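PDB 6MVF: beta-galactosidase/beta-glucuronidase from Faecalibacterium prausnitzii L2-6, which binds flavin mononucleotide and acts as a beta-glucuronidase of glycoside hydrolase family 2, possibly also with beta-galactosidase activity. Local coordinates for residues 94-99 with 157-162; 487-492 with 508-513; 635-640 with 648-653. All coordinates share one frame; numbering follows the deposited sequence.

Interaction 1: residues 94-99 with 157-162; sequences LAAALD and GGLYRG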
# COMPACT_ATOMS: atom_id res chain seq x y z
N LEU A 94 24.25 -13.57 1.04
CA LEU A 94 23.79 -13.43 2.42
C LEU A 94 23.92 -14.73 3.21
O LEU A 94 23.86 -14.69 4.45
CB LEU A 94 22.34 -12.92 2.47
CG LEU A 94 22.13 -11.53 1.84
CD1 LEU A 94 20.63 -11.14 1.70
CD2 LEU A 94 22.91 -10.46 2.59
N ALA A 95 24.09 -15.86 2.51
CA ALA A 95 24.44 -17.16 3.07
C ALA A 95 24.55 -18.19 1.95
O ALA A 95 23.76 -18.19 1.00
CB ALA A 95 23.42 -17.63 4.13
N ALA A 96 25.53 -19.08 2.05
CA ALA A 96 25.70 -20.15 1.08
C ALA A 96 26.01 -21.43 1.85
O ALA A 96 27.12 -21.60 2.36
CB ALA A 96 26.81 -19.82 0.07
N ALA A 97 25.03 -22.33 1.91
CA ALA A 97 25.13 -23.51 2.76
C ALA A 97 25.64 -24.68 1.93
O ALA A 97 24.95 -25.10 0.99
CB ALA A 97 23.76 -23.82 3.36
N LEU A 98 26.83 -25.21 2.25
CA LEU A 98 27.68 -24.86 3.40
C LEU A 98 29.00 -24.19 3.03
O LEU A 98 29.68 -23.60 3.87
CB LEU A 98 28.01 -26.12 4.18
CG LEU A 98 26.83 -26.85 4.79
CD1 LEU A 98 27.33 -28.15 5.43
CD2 LEU A 98 26.15 -25.94 5.82
N ASP A 99 29.37 -24.33 1.76
CA ASP A 99 30.69 -24.01 1.23
C ASP A 99 30.48 -23.45 -0.16
O ASP A 99 29.65 -23.96 -0.91
CB ASP A 99 31.56 -25.28 1.18
CG ASP A 99 33.04 -24.99 1.03
OD1 ASP A 99 33.42 -23.81 0.88
OD2 ASP A 99 33.85 -25.96 1.05
N GLY A 157 21.05 -27.27 1.57
CA GLY A 157 22.07 -26.70 0.71
C GLY A 157 21.54 -25.55 -0.12
O GLY A 157 20.36 -25.47 -0.42
N GLY A 158 22.44 -24.64 -0.48
CA GLY A 158 22.10 -23.64 -1.47
C GLY A 158 22.15 -22.20 -1.00
O GLY A 158 22.71 -21.87 0.05
N LEU A 159 21.55 -21.32 -1.81
CA LEU A 159 21.55 -19.88 -1.58
C LEU A 159 20.21 -19.49 -0.96
O LEU A 159 19.33 -18.94 -1.61
CB LEU A 159 21.80 -19.15 -2.90
CG LEU A 159 23.16 -19.29 -3.56
CD1 LEU A 159 23.13 -18.58 -4.90
CD2 LEU A 159 24.22 -18.70 -2.64
N TYR A 160 20.05 -19.80 0.32
CA TYR A 160 18.72 -19.80 0.91
C TYR A 160 18.32 -18.43 1.49
O TYR A 160 17.26 -18.32 2.11
CB TYR A 160 18.62 -20.91 1.96
CG TYR A 160 19.53 -20.70 3.13
CD1 TYR A 160 20.84 -21.17 3.12
CD2 TYR A 160 19.08 -20.01 4.26
CE1 TYR A 160 21.68 -20.96 4.21
CE2 TYR A 160 19.90 -19.80 5.35
CZ TYR A 160 21.19 -20.28 5.34
OH TYR A 160 21.99 -20.04 6.44
N ARG A 161 19.14 -17.39 1.27
CA ARG A 161 18.85 -16.03 1.71
C ARG A 161 18.91 -14.99 0.60
O ARG A 161 18.54 -13.83 0.85
CB ARG A 161 19.80 -15.59 2.83
CG ARG A 161 19.60 -16.32 4.15
CD ARG A 161 20.44 -15.72 5.28
NE ARG A 161 20.27 -16.54 6.46
CZ ARG A 161 21.18 -16.71 7.42
NH1 ARG A 161 22.35 -16.10 7.36
NH2 ARG A 161 20.90 -17.51 8.44
N GLY A 162 19.39 -15.35 -0.60
CA GLY A 162 19.50 -14.43 -1.71
C GLY A 162 20.89 -13.82 -1.79
O GLY A 162 21.77 -14.08 -0.97
O HOH W 1 21.74 -16.78 -0.16
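A97 and G158 form a single antiparallel bridge between two loops of the family 2 sugar-binding domain. They are a hydrogen-bonded pair. A97 N reaches G158 O at 3.0 Å, and G158 N returns to A97 O at 2.9 Å. The chain leaves A97 through a cis peptide bond to L98.

The side chains of A95, A97, Y160 and R161 lie on one side of the paired backbones. The Y160 ring runs obliquely along both alanines. Its CE1 touches A97 CB at 3.6 Å, and its CZ lies 3.7 Å from A95 CB. The ring gets there because CG stands between the backbone N and the carbonyl carbon (chi1 64°). The Y160 hydroxyl continues past A95 to bond G115 O.

R161 passes A95 next to the tyrosine. Its CG is anti to the carbonyl carbon (chi1 -69°), and the chain is extended from CG to NE. CD brushes A95 CB, while R161 CB meets L94 CB at 3.7 Å. One face of the guanidinium lies against the Y160 OH, and L94 O is near the plane at its edge. NH1 bonds F116 O, and NH2 bonds both Q338 O and Q303 OE1. These three bonds should fix the rotation of the group.

L159 points to the other side of the backbones, where its CD2 meets A96 CB at 3.9 Å. Past R161, L94 N bonds G162 O at 3.2 Å, with an N-H...O angle of 166°. One water bridges the two backbones between the A97-G158 pair and the L94-G162 bond. It accepts from R161 N and donates to G162 O and to A95 O, the last at 2.7 Å.

Interaction 2: residues 487-492 with 508-513; sequences YGCEGI and EYQALY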
# COMPACT_ATOMS: atom_id res chain seq x y z
N TYR A 487 14.87 -28.13 26.82
CA TYR A 487 14.04 -29.14 27.46
C TYR A 487 12.79 -29.26 26.60
O TYR A 487 12.43 -28.31 25.90
CB TYR A 487 13.69 -28.76 28.91
CG TYR A 487 12.74 -27.59 29.05
CD1 TYR A 487 13.21 -26.27 29.04
CD2 TYR A 487 11.38 -27.80 29.19
CE1 TYR A 487 12.32 -25.20 29.18
CE2 TYR A 487 10.49 -26.75 29.33
CZ TYR A 487 10.97 -25.45 29.33
OH TYR A 487 10.06 -24.43 29.49
N GLY A 488 12.15 -30.41 26.63
CA GLY A 488 10.98 -30.58 25.80
C GLY A 488 10.62 -32.04 25.64
O GLY A 488 11.18 -32.91 26.28
N CYS A 489 9.69 -32.27 24.73
CA CYS A 489 9.02 -33.56 24.68
C CYS A 489 8.25 -33.60 23.37
O CYS A 489 7.76 -32.57 22.91
CB CYS A 489 8.11 -33.69 25.89
SG CYS A 489 7.06 -35.06 25.93
N GLU A 490 8.20 -34.77 22.74
CA GLU A 490 7.50 -34.86 21.47
C GLU A 490 6.01 -34.86 21.70
O GLU A 490 5.51 -35.33 22.72
CB GLU A 490 7.89 -36.12 20.71
CG GLU A 490 9.39 -36.20 20.44
CD GLU A 490 9.74 -35.74 19.05
OE1 GLU A 490 8.78 -35.64 18.24
OE2 GLU A 490 10.95 -35.49 18.79
N GLY A 491 5.30 -34.28 20.74
CA GLY A 491 3.85 -34.25 20.68
C GLY A 491 3.43 -34.34 19.23
O GLY A 491 3.76 -33.47 18.41
N ILE A 492 2.71 -35.40 18.89
CA ILE A 492 2.21 -35.63 17.55
C ILE A 492 0.69 -35.61 17.66
O ILE A 492 0.12 -36.45 18.36
CB ILE A 492 2.78 -36.93 16.97
CG1 ILE A 492 4.31 -36.79 16.93
CG2 ILE A 492 2.21 -37.22 15.60
CD1 ILE A 492 5.06 -37.93 16.29
N GLU A 508 -1.36 -35.07 24.77
CA GLU A 508 -1.62 -34.95 26.19
C GLU A 508 -0.34 -35.10 27.01
O GLU A 508 -0.15 -34.42 28.01
CB GLU A 508 -2.66 -35.99 26.63
CG GLU A 508 -4.10 -35.70 26.18
CD GLU A 508 -4.33 -35.88 24.67
OE1 GLU A 508 -3.63 -36.72 24.06
OE2 GLU A 508 -5.20 -35.17 24.08
N TYR A 509 0.57 -35.99 26.59
CA TYR A 509 1.74 -36.21 27.42
C TYR A 509 2.71 -35.05 27.31
O TYR A 509 3.35 -34.67 28.29
CB TYR A 509 2.45 -37.53 27.06
CG TYR A 509 3.64 -37.78 27.96
CD1 TYR A 509 3.47 -38.30 29.25
CD2 TYR A 509 4.92 -37.44 27.56
CE1 TYR A 509 4.56 -38.49 30.09
CE2 TYR A 509 6.01 -37.61 28.38
CZ TYR A 509 5.83 -38.15 29.65
OH TYR A 509 6.94 -38.33 30.45
N GLN A 510 2.81 -34.47 26.12
CA GLN A 510 3.65 -33.29 25.97
C GLN A 510 3.12 -32.13 26.78
O GLN A 510 3.90 -31.34 27.31
CB GLN A 510 3.75 -32.93 24.50
CG GLN A 510 4.80 -31.89 24.18
CD GLN A 510 4.48 -31.14 22.87
OE1 GLN A 510 3.32 -30.89 22.57
NE2 GLN A 510 5.51 -30.80 22.09
N ALA A 511 1.79 -32.03 26.94
CA ALA A 511 1.21 -30.96 27.76
C ALA A 511 1.51 -31.18 29.24
O ALA A 511 1.78 -30.21 29.96
CB ALA A 511 -0.30 -30.85 27.52
N LEU A 512 1.47 -32.44 29.70
CA LEU A 512 1.83 -32.74 31.09
C LEU A 512 3.28 -32.41 31.37
O LEU A 512 3.61 -31.88 32.44
CB LEU A 512 1.57 -34.23 31.40
CG LEU A 512 0.13 -34.71 31.55
CD1 LEU A 512 0.11 -36.24 31.66
CD2 LEU A 512 -0.53 -34.09 32.77
N TYR A 513 4.17 -32.74 30.44
CA TYR A 513 5.58 -32.41 30.59
C TYR A 513 5.77 -30.90 30.78
O TYR A 513 6.49 -30.46 31.69
CB TYR A 513 6.35 -32.93 29.37
CG TYR A 513 7.80 -32.50 29.31
CD1 TYR A 513 8.15 -31.28 28.77
CD2 TYR A 513 8.81 -33.32 29.82
CE1 TYR A 513 9.47 -30.87 28.74
CE2 TYR A 513 10.14 -32.93 29.78
CZ TYR A 513 10.46 -31.70 29.24
OH TYR A 513 11.76 -31.29 29.18
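Q510 reaches from its helix to the backbone of C489. Its NE2 donates to C489 O at 3.0 Å, tilted out of the carbonyl plane. The side chain is extended beyond a CG anti to the backbone N (chi1 -169°), which carries the amide to the loop. NE2 also bonds G555 O, so two carbonyls grip this nitrogen. Q510 CB rests in van der Waals contact with the carbonyl oxygen E490 O at 3.5 Å. G488 N donates a weak hydrogen bond to Y513 OH, 2.7 Å long but bent to an N-H...O angle of 119°.

Ring contacts centre on C489. Its CB sits over one face of the Y513 ring, 3.9 Å from the centroid and 21° off the normal, a CH-pi contact. G488 O lies above the same face, offset toward the rim. The sulfur takes part in two aromatic contacts. C489 SG meets the edge of the Y509 ring, 4.7 Å from its centroid. It also approaches the Y513 ring obliquely, with 4.9 Å between SG and the centroid.

One apolar contact completes the set. Y487 presents the edge of its ring to Y513, with CD2 3.6 Å from CE1 of Y513.

The phenol ends are held by other partners, Y509 OH by G457 O and Y487 OH by Y571 OH. G491 O bonds K565 and also N264 of the second subunit.

The arrangement belongs to a TIM barrel. Strand 482-487 leads into the loop, helix 507-522 follows, and the chain then enters the parallel strand 529-532, a beta-alpha-beta crossover. The contact therefore packs the loop leaving one barrel strand onto the next helix, with Y487 also touching V532 on the adjacent parallel strand 529-532 and A511 touching Y601 on strand 596-602.

Interaction 3: residues 635-640 with 648-653; sequences FNVLMA and SITLEK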
# COMPACT_ATOMS: atom_id res chain seq x y z
N PHE A 635 -23.10 -35.48 21.01
CA PHE A 635 -22.18 -34.35 20.95
C PHE A 635 -22.37 -33.44 22.15
O PHE A 635 -23.47 -33.30 22.68
CB PHE A 635 -22.36 -33.57 19.64
CG PHE A 635 -21.82 -34.29 18.46
CD1 PHE A 635 -20.45 -34.40 18.26
CD2 PHE A 635 -22.68 -34.90 17.54
CE1 PHE A 635 -19.94 -35.08 17.17
CE2 PHE A 635 -22.19 -35.59 16.46
CZ PHE A 635 -20.81 -35.68 16.27
N ASN A 636 -21.27 -32.82 22.58
CA ASN A 636 -21.24 -32.01 23.80
C ASN A 636 -20.56 -30.69 23.50
O ASN A 636 -19.43 -30.68 23.00
CB ASN A 636 -20.50 -32.71 24.93
CG ASN A 636 -21.18 -34.00 25.38
OD1 ASN A 636 -21.93 -34.01 26.35
ND2 ASN A 636 -20.91 -35.07 24.66
N VAL A 637 -21.22 -29.59 23.83
CA VAL A 637 -20.59 -28.28 23.80
C VAL A 637 -19.89 -28.06 25.13
O VAL A 637 -20.54 -28.04 26.18
CB VAL A 637 -21.63 -27.18 23.53
CG1 VAL A 637 -21.02 -25.79 23.76
CG2 VAL A 637 -22.17 -27.31 22.12
N LEU A 638 -18.57 -27.89 25.10
CA LEU A 638 -17.81 -27.53 26.29
C LEU A 638 -17.47 -26.05 26.21
O LEU A 638 -16.82 -25.61 25.25
CB LEU A 638 -16.55 -28.39 26.44
CG LEU A 638 -16.66 -29.83 26.96
CD1 LEU A 638 -17.24 -29.86 28.35
CD2 LEU A 638 -17.50 -30.68 26.04
N MET A 639 -17.94 -25.29 27.19
CA MET A 639 -17.67 -23.86 27.25
C MET A 639 -17.01 -23.53 28.57
O MET A 639 -17.56 -23.81 29.64
CB MET A 639 -18.95 -23.04 27.07
CG MET A 639 -18.65 -21.55 27.09
SD MET A 639 -20.08 -20.55 26.76
CE MET A 639 -21.10 -20.86 28.20
N ALA A 640 -15.82 -22.93 28.50
CA ALA A 640 -15.10 -22.48 29.69
C ALA A 640 -15.18 -20.96 29.75
O ALA A 640 -14.85 -20.27 28.78
CB ALA A 640 -13.65 -22.95 29.68
N SER A 648 -14.84 -22.42 23.71
CA SER A 648 -15.89 -23.38 23.38
C SER A 648 -15.35 -24.40 22.39
O SER A 648 -14.77 -24.04 21.36
CB SER A 648 -17.13 -22.68 22.80
OG SER A 648 -17.96 -23.60 22.10
N ILE A 649 -15.54 -25.68 22.70
CA ILE A 649 -15.23 -26.76 21.78
C ILE A 649 -16.37 -27.77 21.82
O ILE A 649 -17.25 -27.73 22.68
CB ILE A 649 -13.88 -27.43 22.10
CG1 ILE A 649 -14.04 -28.43 23.24
CG2 ILE A 649 -12.82 -26.38 22.45
CD1 ILE A 649 -12.73 -29.06 23.64
N THR A 650 -16.36 -28.68 20.86
CA THR A 650 -17.35 -29.74 20.79
C THR A 650 -16.65 -31.09 20.91
O THR A 650 -15.66 -31.34 20.21
CB THR A 650 -18.16 -29.67 19.50
OG1 THR A 650 -18.81 -28.40 19.42
CG2 THR A 650 -19.20 -30.78 19.48
N LEU A 651 -17.15 -31.93 21.80
CA LEU A 651 -16.66 -33.27 22.00
C LEU A 651 -17.79 -34.25 21.74
O LEU A 651 -18.97 -33.88 21.78
CB LEU A 651 -16.10 -33.46 23.42
CG LEU A 651 -14.82 -32.65 23.73
CD1 LEU A 651 -14.26 -33.02 25.09
CD2 LEU A 651 -13.73 -32.79 22.65
N GLU A 652 -17.42 -35.49 21.41
CA GLU A 652 -18.37 -36.57 21.19
C GLU A 652 -18.12 -37.68 22.19
O GLU A 652 -16.99 -38.19 22.28
CB GLU A 652 -18.27 -37.11 19.76
CG GLU A 652 -19.43 -38.04 19.37
CD GLU A 652 -19.24 -38.76 18.01
OE1 GLU A 652 -18.16 -38.59 17.39
OE2 GLU A 652 -20.16 -39.51 17.59
N LYS A 653 -19.15 -38.04 22.95
CA LYS A 653 -19.09 -39.28 23.72
C LYS A 653 -19.17 -40.49 22.79
O LYS A 653 -20.02 -40.55 21.89
CB LYS A 653 -20.22 -39.33 24.75
CG LYS A 653 -20.05 -40.51 25.73
CD LYS A 653 -21.10 -40.56 26.82
CE LYS A 653 -20.93 -41.84 27.62
NZ LYS A 653 -21.64 -41.79 28.91
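N636 and L651 exchange two backbone hydrogen bonds. N636 N reaches L651 O at 2.7 Å, and L651 N reaches N636 O at 2.9 Å. L638 and I649 do the same, with L638 N to I649 O at 2.8 Å and I649 N to L638 O at 2.9 Å. F635 with E652, V637 with T650 and M639 with S648 are the alternating non-hydrogen-bonded pairs.

Polar side chains find partners beyond the two strands. E652 OE1 makes a salt bridge to R229 of the second subunit and also bonds Q590. On the same face, S648 OG bonds Y239 O and T650 OG1 bonds S237 O, both of the second subunit. On the other face, N636 OD1 accepts from D632 N.

F635 lies over the side chain of E652. E652 CG sits 4.1 Å from the ring centroid, over the face, in a CH-pi contact. The carboxylate stacks on the ring with the planes 23° apart. E652 reaches along the ring because its CG is anti to the backbone N (chi1 -168°) and the rest is extended. T650 CG2 meets F635 CD1 at 4.0 Å.

On the face of N636, L638, I649 and L651 the contact is aliphatic between L638, I649 and L651. L638 crosses L651 at about a right angle, its CD2 4.0 Å from L651 CG. L638 CB touches I649 CG1 at 4.1 Å.

This is an antiparallel beta hairpin within a mixed sheet. I649 and T650 also pair in parallel with a strand of the second subunit, so the sheet continues across the interface.

From the N terminus, interaction 1 comes first. It joins loops 58 residues apart and ties the end of strand 88-93 to the start of strand 163-168 in the sugar-binding domain. Interaction 2 closes a short excursion in the TIM barrel, between strand 482-487 and helix 507-522. Interaction 3 closes the shortest loop of the three, the hairpin near the C-terminal end of the modelled chain. The three follow in series, and none nests within or crosses another. Interactions 1 and 2 stay about 22 Å apart between nearest atoms. Interactions 2 and 3 come within about 9 Å between nearest atoms, and both touch the second subunit, which interaction 1 does not.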